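Local coordinates for Acarbose/maltose binding protein GacH (Streptomyces glaucescens, PDB 3K01), which binds acarbose and an acarbose homolog as the solute receptor of an ABC transporter, and may also recognise maltose, at residues F355-P358 and A359-K362; P336-T339 and S340-E343; Q326-T329 and E330-L334; W262-E265 and D266-G270; G161-A164 and E165-A169. All coordinates share one frame; numbering follows the deposited sequence.

Contact 1. Residues F355-P358 and A359-K362; sequences FFKP and AVDK
Lys357 and Asp361 form a salt bridge between residues four apart toward the end of helix 351-360, spanning the kink at Pro358. Lys357 NZ lies 3.0 Å from Asp361 OD1, which it meets on the syn side, 22° out of the carboxylate plane. The lysine gets there by bending: with CG anti to the backbone N (chi1 -171°) and a turn at chi2 (48°), its CD passes 4.0 Å from Val360 CB before the ammonium swings across to the acid. Near the C-terminal end of the helix the acid would probably feel the partial negative charge of the carbonyls, which the lysine may offset in part. The backbone beneath is regular at two places, Val360 N bonding Phe356 O at 2.8 Å and Asp361 N bonding Lys357 O at 3.0 Å. Immediately before these bonds the pattern is interrupted. Pro358 has no N-H to give to the preceding turn, and a water stands between Phe355 O and Ala359 N, donating to the carbonyl at 2.7 Å and accepting from that amide N at 2.9 Å. A second water donates to Pro358 O and accepts from Lys362 NZ, linking the carbonyl of Pro358 to the side chain of Lys362. Outside this turn, Lys357 also makes a cation-pi contact with Tyr342, on the ring face opposite Pro336. Phe355 leans on Leu279 and Val281 of strand 279-283, Phe356 reaches Ile264 of helix 264-268, and Ala359 and Val360 rest on strand 132-148 at Thr142.

Contact 2. Residues P336-T339 and S340-E343; sequences PTRT and SVYE
Tyr342 OH donates to Pro336 O over 2.7 Å, arriving in the carbonyl plane on a lone pair. The same proline also covers one face of the phenol ring: its CG stands 3.9 Å from the ring centroid and 20° off the normal, a CH-pi contact, while its CD approaches Tyr342 CZ at 3.5 Å. One residue thus holds the hydroxyl at its carbonyl and the ring at its side chain, which should limit rotation of the phenol. With CG anti to the carbonyl carbon (chi1 -74°), the tyrosine ring is carried back over Pro336. Beside it, Pro336 CG touches Val341 CG1 at 3.7 Å, and the other valine branch, CG2, packs against Arg338 CB at the same separation. The backbone here is a loop between helices 322-332 and 345-348 whose residues 340-343 have helical angles but lack a regular helix's bonds. It closes by links between residues three apart: Val341 N reaches Arg338 O at 3.1 Å, and Tyr342 N makes a weak bond to Thr339 O. The polar ends of Arg338 and Ser340 find their partners beyond the loop. Arg338 NE bonds Ser320 O and its NH1 pairs with Asp118, whose OD2 also bonds Ser340 OG.

Contact 3. Residues Q326-T329 and E330-L334; sequences QQTT and EKLSL
The backbone from Gln326 to Leu332 is the last part of helix 322-332, with Glu330 N bonded to Gln326 O at 3.0 Å and Leu332 N to Thr328 O at 2.8 Å. Ser333 N still reaches Thr329 O at 2.8 Å, and makes a weak second bond to Thr328 O. Ser333 itself has left-handed backbone angles (phi 63°), which end the helix and bring Leu334 back alongside it. That reversal gives Thr329 OG1 its main partner, beside a weak bond to Gln325 O: it donates to Leu334 O at 2.8 Å, nearly along the C=O axis. Thr329 is buried, so this bond satisfies a carbonyl just past the helix end from inside the fold. On the neighbouring side of the helix, Thr328 CG2 meets Leu334 CD1 at 4.0 Å, closing the same turn with an apolar contact; Thr328 also lies on Tyr44 and Leu47 of helix 41-49. A turn earlier and nearer the surface, Gln326 NE2 donates to Glu330 OE2 at 2.9 Å. The N-H points straight at the acid, at 165°, and the oxygen lies close to the amide plane, yet it is approached from above the carboxylate, whose plane stands 89° from that of the amide. Both chains run extended beyond CG to meet there. Glu330 OE2 also bonds Ser346 OG of helix 345-348, and Ser333 OG bonds Asn350 ND2 just after that helix.

Contact 4. Residues W262-E265 and D266-G270; sequences WAIE and DVKAG
Glu265 CG is set anti to the carbonyl carbon (chi1 -70°) and the chain then folds at chi2 (-58°), which curls the carboxylate along the helix toward Lys268, whose own chain runs out extended beyond CG. The two meet in a salt bridge, Lys268 NZ to Glu265 OE2 at 2.9 Å, with the ammonium on the syn side of the oxygen and 19° out of the carboxylate plane. Just before its tip, Lys268 CE crosses Ile264 CG2 at 3.9 Å, so the lysine passes over an apolar branch before reaching charge. NZ is shared with Glu351 of helix 351-360, its stronger partner, and the two carboxylates together probably stabilise the positive charge. Along the backbone, Val267 N bonds Ala263 O and Lys268 N bonds Ile264 O, each at 3.0 Å. Ahead of these, a water donates to Trp262 O at 2.6 Å and accepts from Asp266 N at 2.9 Å. Asp266 points its carboxylate to Lys250 and Gln246 of helix 241-251. The result is a short amphipathic helix, with Glu265 on its exposed side, whose Ile264 and Val267 pack on strands 132-148 and 279-283 and on helices 351-360 and 241-251.

Contact 5. Residues G161-A164 and E165-A169; sequences GSVA and ELKTA
Glu165 lies stretched back across Ser162, its CG 3.3 Å from the serine OG and its carboxylate carried one residue further, to Gly161. There OE1 receives the Gly161 N-H at 2.9 Å, nearly along its own C-O bond. Ser162 OG sits between the backbone N and the carbonyl carbon (chi1 73°), where it accepts from Glu165 N at 3.1 Å in a nearly straight bond of 169°. The same glutamate therefore gives its backbone N-H to the serine and takes one from the glycine with its side chain. Ser162 is the N-cap of helix 163-177, and this reciprocal pair resembles a capping box, except that the glutamate reaches the residue before the cap. The negative charge near the first turn would also be expected to interact favourably with the helix dipole. Regular bonds begin at once, with Leu166 N on Ser162 O at 2.8 Å and Lys167 N on Val163 O at 2.9 Å. On the side turned to helix 216-230, Val163 touches Val224 and Leu166 touches Leu228. Lys167 bends at chi3, its CG passing 3.4 Å from Val163 O, and its NZ pairs with Asp227.

In the fold
From the N terminus the chain meets contact 5, then 4, 3, 2 and 1; all are local and run in series, so none nests in or crosses another. Contact 5 opens helix 163-177 and stands apart, at least about 8 Å from the others at the nearest atoms. Contact 4 covers the short helix 264-268, which contact 1 touches where Phe356 CE2 comes 3.8 Å from Ile264 CG1. Contact 3 closes helix 322-332, contact 2 turns the loop after it, and contact 1 lies toward the end of helix 351-360. Contact 2 joins helices 322-332 and 351-360, touching contacts 3 and 1.

Contact 1. Residues F355-P358 and A359-K362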
loop_
_atom_site.group_PDB
_atom_site.type_symbol
_atom_site.label_atom_id
_atom_site.label_comp_id
_atom_site.label_asym_id
_atom_site.label_seq_id
_atom_site.Cartn_x
_atom_site.Cartn_y
_atom_site.Cartn_z
ATOM N N PHE A 355 8.552 9.330 9.567
ATOM C CA PHE A 355 8.552 9.636 8.137
ATOM C C PHE A 355 7.174 9.536 7.508
ATOM O O PHE A 355 6.840 10.384 6.672
ATOM C CB PHE A 355 9.463 8.699 7.352
ATOM C CG PHE A 355 10.938 9.018 7.403
ATOM C CD1 PHE A 355 11.401 10.317 7.210
ATOM C CD2 PHE A 355 11.865 7.991 7.536
ATOM C CE1 PHE A 355 12.773 10.588 7.194
ATOM C CE2 PHE A 355 13.259 8.271 7.536
ATOM C CZ PHE A 355 13.680 9.560 7.348
ATOM N N PHE A 356 6.383 8.517 7.876
ATOM C CA PHE A 356 5.203 8.128 7.085
ATOM C C PHE A 356 3.839 8.371 7.632
ATOM O O PHE A 356 2.871 8.272 6.891
ATOM C CB PHE A 356 5.279 6.661 6.643
ATOM C CG PHE A 356 6.200 6.468 5.488
ATOM C CD1 PHE A 356 5.760 6.579 4.174
ATOM C CD2 PHE A 356 7.539 6.258 5.727
ATOM C CE1 PHE A 356 6.690 6.447 3.114
ATOM C CE2 PHE A 356 8.433 6.116 4.681
ATOM C CZ PHE A 356 7.988 6.221 3.387
ATOM N N LYS A 357 3.702 8.654 8.922
ATOM C CA LYS A 357 2.345 8.789 9.418
ATOM C C LYS A 357 1.530 9.899 8.725
ATOM O O LYS A 357 0.368 9.662 8.376
ATOM C CB LYS A 357 2.278 8.843 10.939
ATOM C CG LYS A 357 0.832 8.774 11.510
ATOM C CD LYS A 357 -0.022 7.645 10.891
ATOM C CE LYS A 357 -1.243 7.276 11.726
ATOM N NZ LYS A 357 -2.115 8.395 12.033
ATOM N N PRO A 358 2.109 11.095 8.498
ATOM C CA PRO A 358 1.305 12.069 7.763
ATOM C C PRO A 358 0.882 11.583 6.372
ATOM O O PRO A 358 -0.241 11.837 5.932
ATOM C CB PRO A 358 2.236 13.297 7.689
ATOM C CG PRO A 358 3.097 13.154 8.940
ATOM C CD PRO A 358 3.380 11.677 8.997
ATOM N N ALA A 359 1.758 10.841 5.695
ATOM C CA ALA A 359 1.393 10.256 4.396
ATOM C C ALA A 359 0.274 9.219 4.541
ATOM O O ALA A 359 -0.680 9.180 3.757
ATOM C CB ALA A 359 2.626 9.632 3.759
ATOM N N VAL A 360 0.369 8.382 5.570
ATOM C CA VAL A 360 -0.679 7.386 5.840
ATOM C C VAL A 360 -2.043 8.061 6.068
ATOM O O VAL A 360 -3.082 7.521 5.673
ATOM C CB VAL A 360 -0.269 6.487 7.023
ATOM C CG1 VAL A 360 -1.452 5.673 7.583
ATOM C CG2 VAL A 360 0.830 5.546 6.593
ATOM N N ASP A 361 -2.046 9.248 6.668
ATOM C CA ASP A 361 -3.294 10.000 6.832
ATOM C C ASP A 361 -3.913 10.445 5.510
ATOM O O ASP A 361 -5.074 10.828 5.480
ATOM C CB ASP A 361 -3.098 11.233 7.726
ATOM C CG ASP A 361 -2.945 10.898 9.215
ATOM O OD1 ASP A 361 -3.227 9.759 9.658
ATOM O OD2 ASP A 361 -2.553 11.834 9.932
ATOM N N LYS A 362 -3.154 10.377 4.418
ATOM C CA LYS A 362 -3.686 10.695 3.094
ATOM C C LYS A 362 -4.072 9.466 2.319
ATOM O O LYS A 362 -4.454 9.592 1.146
ATOM C CB LYS A 362 -2.672 11.537 2.298
ATOM C CG LYS A 362 -2.601 12.995 2.769
ATOM C CD LYS A 362 -3.933 13.731 2.638
ATOM C CE LYS A 362 -3.761 15.116 3.212
ATOM N NZ LYS A 362 -3.772 15.077 4.711
HETATM O O HOH W 1 4.567 11.619 5.768
HETATM O O HOH W 2 -1.348 14.237 6.311
#

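Contact 2. Residues P336-T339 and S340-E343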
loop_
_atom_site.group_PDB
_atom_site.type_symbol
_atom_site.label_atom_id
_atom_site.label_comp_id
_atom_site.label_asym_id
_atom_site.label_seq_id
_atom_site.Cartn_x
_atom_site.Cartn_y
_atom_site.Cartn_z
ATOM N N PRO A 336 1.674 0.403 12.125
ATOM C CA PRO A 336 0.468 -0.244 12.649
ATOM C C PRO A 336 -0.822 0.259 12.047
ATOM O O PRO A 336 -0.895 1.359 11.487
ATOM C CB PRO A 336 0.498 0.087 14.143
ATOM C CG PRO A 336 1.527 1.164 14.323
ATOM C CD PRO A 336 2.326 1.323 13.091
ATOM N N THR A 337 -1.878 -0.530 12.208
ATOM C CA THR A 337 -3.188 -0.058 11.808
ATOM C C THR A 337 -3.993 0.466 12.974
ATOM O O THR A 337 -4.981 1.168 12.771
ATOM C CB THR A 337 -3.994 -1.146 11.138
ATOM O OG1 THR A 337 -4.244 -2.211 12.082
ATOM C CG2 THR A 337 -3.245 -1.688 9.947
ATOM N N ARG A 338 -3.591 0.168 14.193
ATOM C CA ARG A 338 -4.366 0.600 15.386
ATOM C C ARG A 338 -3.989 2.003 15.818
ATOM O O ARG A 338 -2.858 2.259 16.056
ATOM C CB ARG A 338 -4.114 -0.374 16.528
ATOM C CG ARG A 338 -4.901 -1.676 16.363
ATOM C CD ARG A 338 -4.649 -2.626 17.529
ATOM N NE ARG A 338 -5.487 -3.802 17.427
ATOM C CZ ARG A 338 -6.723 -3.817 17.846
ATOM N NH1 ARG A 338 -7.170 -2.915 18.659
ATOM N NH2 ARG A 338 -7.497 -4.786 17.496
ATOM N N THR A 339 -4.959 2.887 15.913
ATOM C CA THR A 339 -4.662 4.269 16.256
ATOM C C THR A 339 -3.994 4.376 17.630
ATOM O O THR A 339 -3.098 5.197 17.830
ATOM C CB THR A 339 -5.911 5.163 16.157
ATOM O OG1 THR A 339 -6.872 4.737 17.123
ATOM C CG2 THR A 339 -6.531 5.076 14.785
ATOM N N SER A 340 -4.389 3.509 18.551
ATOM C CA SER A 340 -3.833 3.520 19.906
ATOM C C SER A 340 -2.343 3.260 19.907
ATOM O O SER A 340 -1.608 3.801 20.759
ATOM C CB SER A 340 -4.526 2.485 20.804
ATOM O OG SER A 340 -4.270 1.141 20.390
ATOM N N VAL A 341 -1.871 2.434 18.967
ATOM C CA VAL A 341 -0.476 2.026 18.992
ATOM C C VAL A 341 0.447 3.196 18.635
ATOM O O VAL A 341 1.567 3.284 19.123
ATOM C CB VAL A 341 -0.263 0.814 18.062
ATOM C CG1 VAL A 341 1.197 0.415 17.969
ATOM C CG2 VAL A 341 -1.083 -0.375 18.590
ATOM N N TYR A 342 -0.044 4.134 17.826
ATOM C CA TYR A 342 0.736 5.330 17.484
ATOM C C TYR A 342 1.001 6.232 18.678
ATOM O O TYR A 342 1.887 7.074 18.613
ATOM C CB TYR A 342 0.043 6.129 16.358
ATOM C CG TYR A 342 0.173 5.462 15.004
ATOM C CD1 TYR A 342 1.299 5.667 14.222
ATOM C CD2 TYR A 342 -0.829 4.626 14.518
ATOM C CE1 TYR A 342 1.430 5.044 12.980
ATOM C CE2 TYR A 342 -0.732 4.027 13.282
ATOM C CZ TYR A 342 0.405 4.233 12.513
ATOM O OH TYR A 342 0.546 3.636 11.288
ATOM N N GLU A 343 0.222 6.070 19.753
ATOM C CA GLU A 343 0.454 6.845 20.972
ATOM C C GLU A 343 1.483 6.249 21.919
ATOM O O GLU A 343 1.873 6.875 22.900
ATOM C CB GLU A 343 -0.858 7.072 21.715
ATOM C CG GLU A 343 -1.777 8.022 21.005
ATOM C CD GLU A 343 -3.054 8.280 21.763
ATOM O OE1 GLU A 343 -3.274 7.640 22.824
ATOM O OE2 GLU A 343 -3.849 9.110 21.293
#

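Contact 3. Residues Q326-T329 and E330-L334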
loop_
_atom_site.group_PDB
_atom_site.type_symbol
_atom_site.label_atom_id
_atom_site.label_comp_id
_atom_site.label_asym_id
_atom_site.label_seq_id
_atom_site.Cartn_x
_atom_site.Cartn_y
_atom_site.Cartn_z
ATOM N N GLN A 326 2.435 -3.232 18.307
ATOM C CA GLN A 326 3.512 -2.450 18.916
ATOM C C GLN A 326 4.840 -3.151 18.802
ATOM O O GLN A 326 5.826 -2.553 18.406
ATOM C CB GLN A 326 3.196 -2.181 20.379
ATOM C CG GLN A 326 4.327 -1.448 21.103
ATOM C CD GLN A 326 4.033 -1.280 22.569
ATOM O OE1 GLN A 326 2.872 -1.225 22.982
ATOM N NE2 GLN A 326 5.087 -1.186 23.365
ATOM N N GLN A 327 4.887 -4.427 19.154
ATOM C CA GLN A 327 6.140 -5.179 19.017
ATOM C C GLN A 327 6.641 -5.195 17.571
ATOM O O GLN A 327 7.844 -5.121 17.325
ATOM C CB GLN A 327 5.944 -6.599 19.501
ATOM C CG GLN A 327 5.667 -6.738 20.983
ATOM C CD GLN A 327 5.358 -8.162 21.349
ATOM O OE1 GLN A 327 4.287 -8.694 21.018
ATOM N NE2 GLN A 327 6.300 -8.808 22.020
ATOM N N THR A 328 5.719 -5.289 16.608
ATOM C CA THR A 328 6.082 -5.316 15.206
ATOM C C THR A 328 6.769 -4.001 14.827
ATOM O O THR A 328 7.800 -4.017 14.144
ATOM C CB THR A 328 4.848 -5.543 14.355
ATOM O OG1 THR A 328 4.236 -6.805 14.724
ATOM C CG2 THR A 328 5.212 -5.593 12.917
ATOM N N THR A 329 6.217 -2.868 15.243
ATOM C CA THR A 329 6.884 -1.599 14.945
ATOM C C THR A 329 8.254 -1.516 15.619
ATOM O O THR A 329 9.235 -1.106 14.980
ATOM C CB THR A 329 6.011 -0.404 15.337
ATOM O OG1 THR A 329 4.763 -0.494 14.621
ATOM C CG2 THR A 329 6.712 0.920 15.020
ATOM N N GLU A 330 8.324 -1.896 16.893
ATOM C CA GLU A 330 9.578 -1.757 17.630
ATOM C C GLU A 330 10.671 -2.588 16.993
ATOM O O GLU A 330 11.826 -2.166 16.947
ATOM C CB GLU A 330 9.382 -2.153 19.099
ATOM C CG GLU A 330 8.523 -1.159 19.873
ATOM C CD GLU A 330 8.081 -1.684 21.227
ATOM O OE1 GLU A 330 8.070 -2.928 21.402
ATOM O OE2 GLU A 330 7.694 -0.859 22.087
ATOM N N LYS A 331 10.330 -3.763 16.499
ATOM C CA LYS A 331 11.318 -4.693 15.957
ATOM C C LYS A 331 11.563 -4.537 14.463
ATOM O O LYS A 331 12.683 -4.768 13.994
ATOM C CB LYS A 331 10.928 -6.147 16.269
ATOM C CG LYS A 331 10.853 -6.454 17.765
ATOM C CD LYS A 331 10.239 -7.820 18.066
ATOM C CE LYS A 331 10.127 -8.074 19.560
ATOM N NZ LYS A 331 10.301 -9.534 19.840
ATOM N N LEU A 332 10.530 -4.157 13.708
ATOM C CA LEU A 332 10.583 -4.189 12.249
ATOM C C LEU A 332 10.254 -2.866 11.580
ATOM O O LEU A 332 10.382 -2.766 10.374
ATOM C CB LEU A 332 9.606 -5.249 11.717
ATOM C CG LEU A 332 9.828 -6.676 12.227
ATOM C CD1 LEU A 332 8.761 -7.588 11.637
ATOM C CD2 LEU A 332 11.255 -7.158 11.849
ATOM N N SER A 333 9.742 -1.899 12.336
ATOM C CA SER A 333 9.375 -0.575 11.818
ATOM C C SER A 333 8.264 -0.632 10.768
ATOM O O SER A 333 8.147 0.270 9.933
ATOM C CB SER A 333 10.605 0.143 11.254
ATOM O OG SER A 333 11.523 0.382 12.307
ATOM N N LEU A 334 7.429 -1.672 10.816
ATOM C CA LEU A 334 6.209 -1.698 10.007
ATOM C C LEU A 334 5.156 -0.851 10.660
ATOM O O LEU A 334 5.093 -0.752 11.891
ATOM C CB LEU A 334 5.722 -3.130 9.814
ATOM C CG LEU A 334 6.678 -4.025 9.038
ATOM C CD1 LEU A 334 6.196 -5.472 9.053
ATOM C CD2 LEU A 334 6.881 -3.497 7.600
#

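Contact 4. Residues W262-E265 and D266-G270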
loop_
_atom_site.group_PDB
_atom_site.type_symbol
_atom_site.label_atom_id
_atom_site.label_comp_id
_atom_site.label_asym_id
_atom_site.label_seq_id
_atom_site.Cartn_x
_atom_site.Cartn_y
_atom_site.Cartn_z
ATOM N N TRP A 262 9.405 0.884 1.791
ATOM C CA TRP A 262 10.338 -0.107 1.274
ATOM C C TRP A 262 11.572 0.525 0.625
ATOM O O TRP A 262 12.557 -0.176 0.365
ATOM C CB TRP A 262 9.634 -1.032 0.251
ATOM C CG TRP A 262 8.973 -0.262 -0.822
ATOM C CD1 TRP A 262 9.559 0.226 -1.956
ATOM C CD2 TRP A 262 7.606 0.160 -0.866
ATOM N NE1 TRP A 262 8.645 0.929 -2.703
ATOM C CE2 TRP A 262 7.432 0.892 -2.057
ATOM C CE3 TRP A 262 6.510 -0.011 -0.015
ATOM C CZ2 TRP A 262 6.199 1.466 -2.423
ATOM C CZ3 TRP A 262 5.265 0.550 -0.390
ATOM C CH2 TRP A 262 5.133 1.295 -1.574
ATOM N N ALA A 263 11.533 1.825 0.343
ATOM C CA ALA A 263 12.666 2.532 -0.297
ATOM C C ALA A 263 13.660 3.161 0.669
ATOM O O ALA A 263 14.727 3.616 0.243
ATOM C CB ALA A 263 12.162 3.596 -1.244
ATOM N N ILE A 264 13.276 3.301 1.934
ATOM C CA ILE A 264 14.054 4.089 2.902
ATOM C C ILE A 264 15.486 3.587 3.071
ATOM O O ILE A 264 16.417 4.386 3.021
ATOM C CB ILE A 264 13.307 4.168 4.248
ATOM C CG1 ILE A 264 12.027 5.023 4.117
ATOM C CG2 ILE A 264 14.226 4.705 5.347
ATOM C CD1 ILE A 264 12.254 6.501 3.966
ATOM N N GLU A 265 15.663 2.295 3.269
ATOM C CA GLU A 265 17.022 1.808 3.488
ATOM C C GLU A 265 17.898 2.017 2.256
ATOM O O GLU A 265 19.064 2.421 2.372
ATOM C CB GLU A 265 17.015 0.355 3.968
ATOM C CG GLU A 265 16.469 0.240 5.396
ATOM C CD GLU A 265 17.264 1.069 6.401
ATOM O OE1 GLU A 265 18.502 0.919 6.432
ATOM O OE2 GLU A 265 16.674 1.892 7.143
ATOM N N ASP A 266 17.353 1.775 1.066
ATOM C CA ASP A 266 18.123 2.018 -0.135
ATOM C C ASP A 266 18.508 3.497 -0.261
ATOM O O ASP A 266 19.639 3.828 -0.644
ATOM C CB ASP A 266 17.346 1.529 -1.367
ATOM C CG ASP A 266 18.163 1.617 -2.647
ATOM O OD1 ASP A 266 19.351 1.241 -2.659
ATOM O OD2 ASP A 266 17.620 2.085 -3.666
ATOM N N VAL A 267 17.583 4.399 0.057
ATOM C CA VAL A 267 17.884 5.828 -0.039
ATOM C C VAL A 267 19.037 6.170 0.896
ATOM O O VAL A 267 19.939 6.942 0.553
ATOM C CB VAL A 267 16.641 6.707 0.269
ATOM C CG1 VAL A 267 17.068 8.160 0.532
ATOM C CG2 VAL A 267 15.634 6.578 -0.880
ATOM N N LYS A 268 19.006 5.608 2.101
ATOM C CA LYS A 268 20.053 5.893 3.088
ATOM C C LYS A 268 21.426 5.399 2.663
ATOM O O LYS A 268 22.439 5.837 3.217
ATOM C CB LYS A 268 19.689 5.286 4.431
ATOM C CG LYS A 268 18.581 5.922 5.189
ATOM C CD LYS A 268 18.594 5.137 6.483
ATOM C CE LYS A 268 17.467 5.386 7.364
ATOM N NZ LYS A 268 17.608 4.317 8.400
ATOM N N ALA A 269 21.481 4.509 1.684
ATOM C CA ALA A 269 22.757 4.064 1.114
ATOM C C ALA A 269 23.230 4.968 -0.028
ATOM O O ALA A 269 24.272 4.745 -0.627
ATOM C CB ALA A 269 22.620 2.619 0.627
ATOM N N GLY A 270 22.445 5.987 -0.362
ATOM C CA GLY A 270 22.727 6.865 -1.500
ATOM C C GLY A 270 23.773 7.913 -1.213
ATOM O O GLY A 270 23.943 8.345 -0.054
HETATM O O HOH W 3 15.165 -0.071 0.752
#

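Contact 5. Residues G161-A164 and E165-A169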
loop_
_atom_site.group_PDB
_atom_site.type_symbol
_atom_site.label_atom_id
_atom_site.label_comp_id
_atom_site.label_asym_id
_atom_site.label_seq_id
_atom_site.Cartn_x
_atom_site.Cartn_y
_atom_site.Cartn_z
ATOM N N GLY A 161 3.135 21.337 -1.470
ATOM C CA GLY A 161 1.923 20.691 -1.001
ATOM C C GLY A 161 0.944 20.374 -2.120
ATOM O O GLY A 161 -0.080 19.740 -1.876
ATOM N N SER A 162 1.238 20.820 -3.336
ATOM C CA SER A 162 0.378 20.612 -4.497
ATOM C C SER A 162 1.234 20.538 -5.755
ATOM O O SER A 162 2.398 20.943 -5.756
ATOM C CB SER A 162 -0.637 21.747 -4.636
ATOM O OG SER A 162 0.046 22.914 -5.084
ATOM N N VAL A 163 0.646 20.040 -6.824
ATOM C CA VAL A 163 1.335 20.026 -8.093
ATOM C C VAL A 163 1.715 21.440 -8.555
ATOM O O VAL A 163 2.840 21.634 -9.048
ATOM C CB VAL A 163 0.495 19.285 -9.150
ATOM C CG1 VAL A 163 1.050 19.517 -10.555
ATOM C CG2 VAL A 163 0.428 17.794 -8.829
ATOM N N ALA A 164 0.830 22.419 -8.404
ATOM C CA ALA A 164 1.195 23.775 -8.787
ATOM C C ALA A 164 2.420 24.250 -8.022
ATOM O O ALA A 164 3.343 24.845 -8.607
ATOM C CB ALA A 164 0.024 24.727 -8.576
ATOM N N GLU A 165 2.443 24.007 -6.719
ATOM C CA GLU A 165 3.601 24.392 -5.919
ATOM C C GLU A 165 4.832 23.602 -6.306
ATOM O O GLU A 165 5.945 24.148 -6.284
ATOM C CB GLU A 165 3.313 24.231 -4.428
ATOM C CG GLU A 165 2.206 25.174 -3.982
ATOM C CD GLU A 165 1.633 24.884 -2.637
ATOM O OE1 GLU A 165 2.109 23.981 -1.913
ATOM O OE2 GLU A 165 0.654 25.592 -2.302
ATOM N N LEU A 166 4.654 22.333 -6.651
ATOM C CA LEU A 166 5.795 21.506 -7.037
ATOM C C LEU A 166 6.429 22.028 -8.306
ATOM O O LEU A 166 7.652 22.023 -8.421
ATOM C CB LEU A 166 5.376 20.036 -7.166
ATOM C CG LEU A 166 6.520 19.045 -7.464
ATOM C CD1 LEU A 166 6.255 17.735 -6.733
ATOM C CD2 LEU A 166 6.714 18.802 -8.961
ATOM N N LYS A 167 5.626 22.454 -9.266
ATOM C CA LYS A 167 6.195 23.011 -10.501
ATOM C C LYS A 167 7.072 24.215 -10.239
ATOM O O LYS A 167 8.162 24.348 -10.810
ATOM C CB LYS A 167 5.091 23.349 -11.495
ATOM C CG LYS A 167 4.432 22.099 -12.041
ATOM C CD LYS A 167 3.258 22.443 -12.914
ATOM C CE LYS A 167 3.745 22.895 -14.266
ATOM N NZ LYS A 167 2.621 23.271 -15.179
ATOM N N THR A 168 6.595 25.095 -9.366
ATOM C CA THR A 168 7.369 26.282 -9.011
ATOM C C THR A 168 8.642 25.863 -8.272
ATOM O O THR A 168 9.758 26.352 -8.554
ATOM C CB THR A 168 6.521 27.237 -8.182
ATOM O OG1 THR A 168 5.437 27.658 -9.028
ATOM C CG2 THR A 168 7.360 28.450 -7.725
ATOM N N ALA A 169 8.498 24.961 -7.320
ATOM C CA ALA A 169 9.656 24.541 -6.553
ATOM C C ALA A 169 10.686 23.888 -7.464
ATOM O O ALA A 169 11.891 24.143 -7.327
ATOM C CB ALA A 169 9.231 23.588 -5.465
#